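Local structure of uncharacterized protein YfeY (Escherichia coli, 2QZB) at residues T99-S102 against D103-K107; E128-Q131 against H132-Y135. The protein is of unknown function but belongs to the DUF1131 family and is probably a lipoprotein of the bacterial cell envelope. One frame throughout, in Å; residues are numbered along the deposited sequence.

Followed from the N terminus, the chain has run through strand 81-84 before it reaches interaction 1, where Thr99-Ser102 folds back on Asp103-Lys107 in the single turn of helix 101-104. It then passes through strands 112-114 and 123-126, joined by the disulfide Cys112-Cys125, and turns at interaction 2, where residues 128-131 bend into strand 133-138 and so close the connection between 123-126 and that strand. The two contacts follow one another in series, neither enclosing nor crossing the other. They meet in space through Tyr105, just past the helix, whose OH lies 3.6 Å from Tyr135 CD2, and through Leu104 of the helix itself.

Interaction 1 of 2, residues T99-S102 against D103-K107; sequences TPFS and DLYSK
Phe101 and Tyr105, four residues apart around one helical turn, make the dense side of this contact. Phe101 CG stands opposite the backbone N (chi1 -177°), beside the carbonyl carbon, which brings its ring to Tyr105, whose CB settles over one face, 4.2 Å from the ring centroid. Beyond it the two rings are tilted at 42°, a slant that is neither stack nor edge-to-face, and touch where Phe101 CE1 lies 3.7 Å from Tyr105 CD2. Two broad aromatic side chains suit this place because both also reach Cys125 and Phe137: the turn covers strands 123-126 and 133-138, and Tyr105 OH is held by Lys126 O.

The backbone is that of a single, weakly bonded helical turn, helix 101-104. Its acceptor Phe101 O serves two donors: Leu104 N at 2.8 Å, closing a 3-10-type turn, and Tyr105 N at 3.0 Å, an alpha-type bond. One step earlier Asp103 N reaches Pro100 O. Proline fits at this entry, having no N-H to leave without a partner. Thr99 turns CG2 inward, where it meets Leu104 CD1 at 3.8 Å, while its OG1 bonds back to Lys96 O.

The other side is looser and faces solvent. Asp103 OD2 merely rests against Pro100 CD at 3.2 Å, and OD1 accepts from a water that also hydrogen-bonds Ser102 OG, at 2.7 Å. Small and polar side chains suit this exposed edge, and Ser102 OG makes a further, weak hydrogen bond to Lys155 O.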
ATOM      1  N   THR A  99      -1.666 -12.585  -0.955  1.00 23.30           N
ATOM      2  CA  THR A  99      -1.829 -13.136  -2.306  1.00 21.77           C
ATOM      3  C   THR A  99      -0.439 -13.573  -2.803  1.00 22.19           C
ATOM      4  O   THR A  99       0.508 -12.819  -2.665  1.00 21.38           O
ATOM      5  CB  THR A  99      -2.462 -12.108  -3.256  1.00 21.41           C
ATOM      6  OG1 THR A  99      -3.788 -11.849  -2.798  1.00 20.20           O
ATOM      7  CG2 THR A  99      -2.545 -12.632  -4.752  1.00 19.85           C
ATOM      8  N   PRO A 100      -0.310 -14.800  -3.352  1.00 22.15           N
ATOM      9  CA  PRO A 100       0.965 -15.238  -3.924  1.00 21.88           C
ATOM     10  C   PRO A 100       1.348 -14.422  -5.182  1.00 22.89           C
ATOM     11  O   PRO A 100       0.502 -14.085  -5.999  1.00 21.42           O
ATOM     12  CB  PRO A 100       0.721 -16.716  -4.269  1.00 22.62           C
ATOM     13  CG  PRO A 100      -0.477 -17.131  -3.332  1.00 23.99           C
ATOM     14  CD  PRO A 100      -1.328 -15.870  -3.391  1.00 23.21           C
ATOM     15  N   PHE A 101       2.618 -14.078  -5.305  1.00 22.31           N
ATOM     16  CA  PHE A 101       3.099 -13.439  -6.543  1.00 23.17           C
ATOM     17  C   PHE A 101       2.644 -14.169  -7.830  1.00 23.48           C
ATOM     18  O   PHE A 101       2.147 -13.536  -8.774  1.00 23.73           O
ATOM     19  CB  PHE A 101       4.637 -13.394  -6.479  1.00 22.19           C
ATOM     20  CG  PHE A 101       5.282 -12.706  -7.648  1.00 22.21           C
ATOM     21  CD1 PHE A 101       5.422 -11.316  -7.667  1.00 23.32           C
ATOM     22  CD2 PHE A 101       5.822 -13.454  -8.701  1.00 22.61           C
ATOM     23  CE1 PHE A 101       6.036 -10.660  -8.741  1.00 22.14           C
ATOM     24  CE2 PHE A 101       6.449 -12.823  -9.775  1.00 22.34           C
ATOM     25  CZ  PHE A 101       6.549 -11.424  -9.812  1.00 23.09           C
ATOM     26  N   SER A 102       2.816 -15.498  -7.835  1.00 23.52           N
ATOM     27  CA  SER A 102       2.527 -16.400  -8.970  1.00 24.15           C
ATOM     28  C   SER A 102       1.052 -16.478  -9.353  1.00 24.82           C
ATOM     29  O   SER A 102       0.714 -16.924 -10.477  1.00 23.07           O
ATOM     30  CB  SER A 102       3.037 -17.803  -8.635  1.00 24.74           C
ATOM     31  OG  SER A 102       2.433 -18.279  -7.435  1.00 27.16           O
ATOM     32  N   ASP A 103       0.182 -16.009  -8.449  1.00 23.96           N
ATOM     33  CA  ASP A 103      -1.238 -15.819  -8.761  1.00 24.83           C
ATOM     34  C   ASP A 103      -1.450 -14.638  -9.758  1.00 24.76           C
ATOM     35  O   ASP A 103      -2.446 -14.564 -10.499  1.00 24.35           O
ATOM     36  CB  ASP A 103      -2.023 -15.557  -7.449  1.00 24.32           C
ATOM     37  CG  ASP A 103      -2.487 -16.850  -6.755  1.00 28.49           C
ATOM     38  OD1 ASP A 103      -2.052 -17.946  -7.149  1.00 31.79           O
ATOM     39  OD2 ASP A 103      -3.297 -16.779  -5.804  1.00 30.89           O
ATOM     40  N   LEU A 104      -0.517 -13.700  -9.759  1.00 24.53           N
ATOM     41  CA  LEU A 104      -0.738 -12.445 -10.486  1.00 24.43           C
ATOM     42  C   LEU A 104       0.173 -12.234 -11.655  1.00 23.99           C
ATOM     43  O   LEU A 104      -0.251 -11.641 -12.643  1.00 23.99           O
ATOM     44  CB  LEU A 104      -0.599 -11.241  -9.541  1.00 24.31           C
ATOM     45  CG  LEU A 104      -1.525 -11.324  -8.335  1.00 26.95           C
ATOM     46  CD1 LEU A 104      -1.104 -10.294  -7.313  1.00 27.20           C
ATOM     47  CD2 LEU A 104      -2.994 -11.173  -8.745  1.00 25.41           C
ATOM     48  N   TYR A 105       1.419 -12.689 -11.531  1.00 24.51           N
ATOM     49  CA  TYR A 105       2.470 -12.407 -12.520  1.00 25.27           C
ATOM     50  C   TYR A 105       3.219 -13.670 -12.887  1.00 26.20           C
ATOM     51  O   TYR A 105       3.535 -14.484 -12.023  1.00 26.59           O
ATOM     52  CB  TYR A 105       3.475 -11.353 -12.030  1.00 25.27           C
ATOM     53  CG  TYR A 105       2.826 -10.079 -11.530  1.00 25.71           C
ATOM     54  CD1 TYR A 105       2.299  -9.159 -12.417  1.00 25.42           C
ATOM     55  CD2 TYR A 105       2.687  -9.842 -10.160  1.00 26.80           C
ATOM     56  CE1 TYR A 105       1.673  -7.991 -11.973  1.00 27.02           C
ATOM     57  CE2 TYR A 105       2.025  -8.675  -9.684  1.00 29.10           C
ATOM     58  CZ  TYR A 105       1.556  -7.752 -10.604  1.00 26.15           C
ATOM     59  OH  TYR A 105       0.937  -6.607 -10.166  1.00 29.64           O
ATOM     60  N   SER A 106       3.487 -13.831 -14.177  1.00 27.31           N
ATOM     61  CA  SER A 106       4.325 -14.931 -14.648  1.00 28.68           C
ATOM     62  C   SER A 106       5.794 -14.569 -14.593  1.00 29.75           C
ATOM     63  O   SER A 106       6.657 -15.449 -14.621  1.00 29.67           O
ATOM     64  CB  SER A 106       3.936 -15.346 -16.058  1.00 29.56           C
ATOM     65  OG  SER A 106       4.433 -14.464 -17.014  1.00 31.28           O
ATOM     66  N   LYS A 107       6.068 -13.266 -14.486  1.00 30.16           N
ATOM     67  CA  LYS A 107       7.426 -12.737 -14.442  1.00 31.16           C
ATOM     68  C   LYS A 107       7.412 -11.300 -13.933  1.00 30.36           C
ATOM     69  O   LYS A 107       6.396 -10.614 -13.992  1.00 30.66           O
ATOM     70  CB  LYS A 107       8.110 -12.844 -15.818  1.00 30.77           C
ATOM     71  CG  LYS A 107       7.663 -11.847 -16.857  1.00 32.20           C
ATOM     72  CD  LYS A 107       8.110 -12.250 -18.288  1.00 33.09           C
ATOM     73  CE  LYS A 107       9.612 -11.980 -18.546  1.00 37.67           C
ATOM     74  NZ  LYS A 107       9.942 -11.482 -19.945  1.00 34.85           N
TER
HETATM   75  O   HOH W   1       0.101 -19.599  -7.852  1.00 38.91           O

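Interaction 2 of 2, residues E128-Q131 against H132-Y135; sequences EGSQ and HISY
Ser130 meets Ile133 and His132 through a hydroxyl that turns back on the chain following it. Its CB first passes Ile133 N at 4.0 Å; then OG, set anti to the backbone N (chi1 -179°), accepts from His132 N at 3.1 Å and from Ile133 N at 2.9 Å, with N-H...O angles of 154° and 152°. The bond to the residue two places on defines an ST turn, a task for which serine's short hydroxyl is well suited. OG is gripped a third time, by Glu18 OE2. Ile133 packs its aliphatic side against the same oxygen, CB at 3.5 Å. Replacing the hydroxyl by the methyl of an alanine is likely to leave the N-H groups of His132 and Ile133 without this acceptor and Glu18 OE2 without its hydroxyl partner, so that the turn would be held less firmly.

Next to it, in one of two modelled positions of Gln131 and so less certainly, Gln131 CB sits over one face of the His132 ring in a CH-pi contact. Histidine suits its place through ND1, which bonds to Glu18 OE1; Gln131 N reaches the same carboxylate oxygen. A water donates to Ile133 O at 2.7 Å and only weakly to Ser130 O.

The turn thus leads out of strand 123-126 into strand 133-138, which runs antiparallel between 123-126 and 158-165: the backbones of Ile133 and His132 bond to those of Ala127 and Arg165 respectively, and the Ile133 side chain packs on Ile162.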
ATOM      1  N   GLU A 128      -2.518  -4.821 -12.581  1.00 31.09           N
ATOM      2  CA  GLU A 128      -2.919  -4.935 -13.988  1.00 31.58           C
ATOM      3  C   GLU A 128      -4.207  -4.127 -14.259  1.00 30.89           C
ATOM      4  O   GLU A 128      -5.217  -4.280 -13.580  1.00 29.82           O
ATOM      5  CB  GLU A 128      -3.090  -6.429 -14.351  1.00 32.64           C
ATOM      6  CG  GLU A 128      -3.685  -6.681 -15.734  1.00 34.81           C
ATOM      7  CD  GLU A 128      -2.803  -6.101 -16.825  1.00 39.57           C
ATOM      8  OE1 GLU A 128      -1.577  -6.367 -16.775  1.00 43.12           O
ATOM      9  OE2 GLU A 128      -3.319  -5.369 -17.707  1.00 38.54           O
ATOM     10  N   GLY A 129      -4.154  -3.233 -15.239  1.00 31.85           N
ATOM     11  CA  GLY A 129      -5.322  -2.416 -15.588  1.00 32.72           C
ATOM     12  C   GLY A 129      -5.647  -1.258 -14.642  1.00 33.16           C
ATOM     13  O   GLY A 129      -6.695  -0.593 -14.792  1.00 33.88           O
ATOM     14  N   SER A 130      -4.769  -1.010 -13.668  1.00 32.49           N
ATOM     15  CA  SER A 130      -4.977   0.092 -12.711  1.00 31.37           C
ATOM     16  C   SER A 130      -4.043   1.264 -12.971  1.00 30.69           C
ATOM     17  O   SER A 130      -2.887   1.065 -13.331  1.00 30.28           O
ATOM     18  CB  SER A 130      -4.755  -0.392 -11.276  1.00 31.29           C
ATOM     19  OG  SER A 130      -4.972   0.678 -10.360  1.00 29.40           O
ATOM     20  N   GLN A 131      -4.539   2.480 -12.754  1.00 30.45           N
ATOM     21  CA  GLN A 131      -3.737   3.707 -12.805  0.50 30.77           C
ATOM     22  C   GLN A 131      -3.262   4.116 -11.396  1.00 30.34           C
ATOM     23  O   GLN A 131      -2.410   4.981 -11.239  1.00 30.86           O
ATOM     24  CB  GLN A 131      -4.587   4.855 -13.380  0.50 30.99           C
ATOM     25  CG  GLN A 131      -4.980   4.715 -14.870  0.50 31.93           C
ATOM     26  CD  GLN A 131      -6.239   5.492 -15.245  0.50 32.31           C
ATOM     27  OE1 GLN A 131      -6.984   5.081 -16.139  0.50 34.62           O
ATOM     28  NE2 GLN A 131      -6.490   6.612 -14.559  0.50 34.72           N
ATOM     29  N   HIS A 132      -3.854   3.524 -10.357  1.00 28.66           N
ATOM     30  CA  HIS A 132      -3.618   4.036  -8.983  1.00 26.64           C
ATOM     31  C   HIS A 132      -3.114   3.024  -7.981  1.00 25.37           C
ATOM     32  O   HIS A 132      -2.570   3.420  -6.960  1.00 25.31           O
ATOM     33  CB  HIS A 132      -4.885   4.715  -8.450  1.00 26.97           C
ATOM     34  CG  HIS A 132      -5.294   5.899  -9.252  1.00 30.24           C
ATOM     35  ND1 HIS A 132      -6.315   5.853 -10.182  1.00 33.26           N
ATOM     36  CD2 HIS A 132      -4.771   7.147  -9.323  1.00 31.74           C
ATOM     37  CE1 HIS A 132      -6.411   7.031 -10.775  1.00 33.45           C
ATOM     38  NE2 HIS A 132      -5.496   7.837 -10.263  1.00 32.18           N
ATOM     39  N   ILE A 133      -3.274   1.725  -8.269  1.00 24.10           N
ATOM     40  CA  ILE A 133      -2.959   0.638  -7.304  1.00 23.47           C
ATOM     41  C   ILE A 133      -1.682  -0.130  -7.657  1.00 24.71           C
ATOM     42  O   ILE A 133      -1.438  -0.460  -8.848  1.00 23.16           O
ATOM     43  CB  ILE A 133      -4.183  -0.326  -7.140  1.00 23.18           C
ATOM     44  CG1 ILE A 133      -5.435   0.453  -6.743  1.00 22.05           C
ATOM     45  CG2 ILE A 133      -3.907  -1.478  -6.130  1.00 23.11           C
ATOM     46  CD1 ILE A 133      -6.738  -0.391  -6.896  1.00 24.19           C
ATOM     47  N   SER A 134      -0.863  -0.384  -6.621  1.00 24.39           N
ATOM     48  CA  SER A 134       0.354  -1.171  -6.692  1.00 25.73           C
ATOM     49  C   SER A 134       0.317  -2.152  -5.526  1.00 25.35           C
ATOM     50  O   SER A 134      -0.401  -1.915  -4.560  1.00 24.94           O
ATOM     51  CB  SER A 134       1.582  -0.282  -6.503  1.00 26.63           C
ATOM     52  OG  SER A 134       1.671   0.699  -7.526  1.00 32.85           O
ATOM     53  N   TYR A 135       1.106  -3.220  -5.618  1.00 25.01           N
ATOM     54  CA  TYR A 135       1.233  -4.212  -4.553  1.00 25.92           C
ATOM     55  C   TYR A 135       2.705  -4.280  -4.214  1.00 25.65           C
ATOM     56  O   TYR A 135       3.552  -4.278  -5.121  1.00 26.79           O
ATOM     57  CB  TYR A 135       0.751  -5.603  -5.028  1.00 25.34           C
ATOM     58  CG  TYR A 135      -0.595  -5.629  -5.732  1.00 25.15           C
ATOM     59  CD1 TYR A 135      -1.743  -5.161  -5.107  1.00 24.04           C
ATOM     60  CD2 TYR A 135      -0.719  -6.143  -7.026  1.00 25.44           C
ATOM     61  CE1 TYR A 135      -2.966  -5.159  -5.754  1.00 24.65           C
ATOM     62  CE2 TYR A 135      -1.953  -6.177  -7.668  1.00 21.53           C
ATOM     63  CZ  TYR A 135      -3.062  -5.693  -7.033  1.00 25.64           C
ATOM     64  OH  TYR A 135      -4.294  -5.742  -7.647  1.00 24.33           O
TER
HETATM   65  O   HOH W   2      -0.594   1.160 -10.868  1.00 43.71           O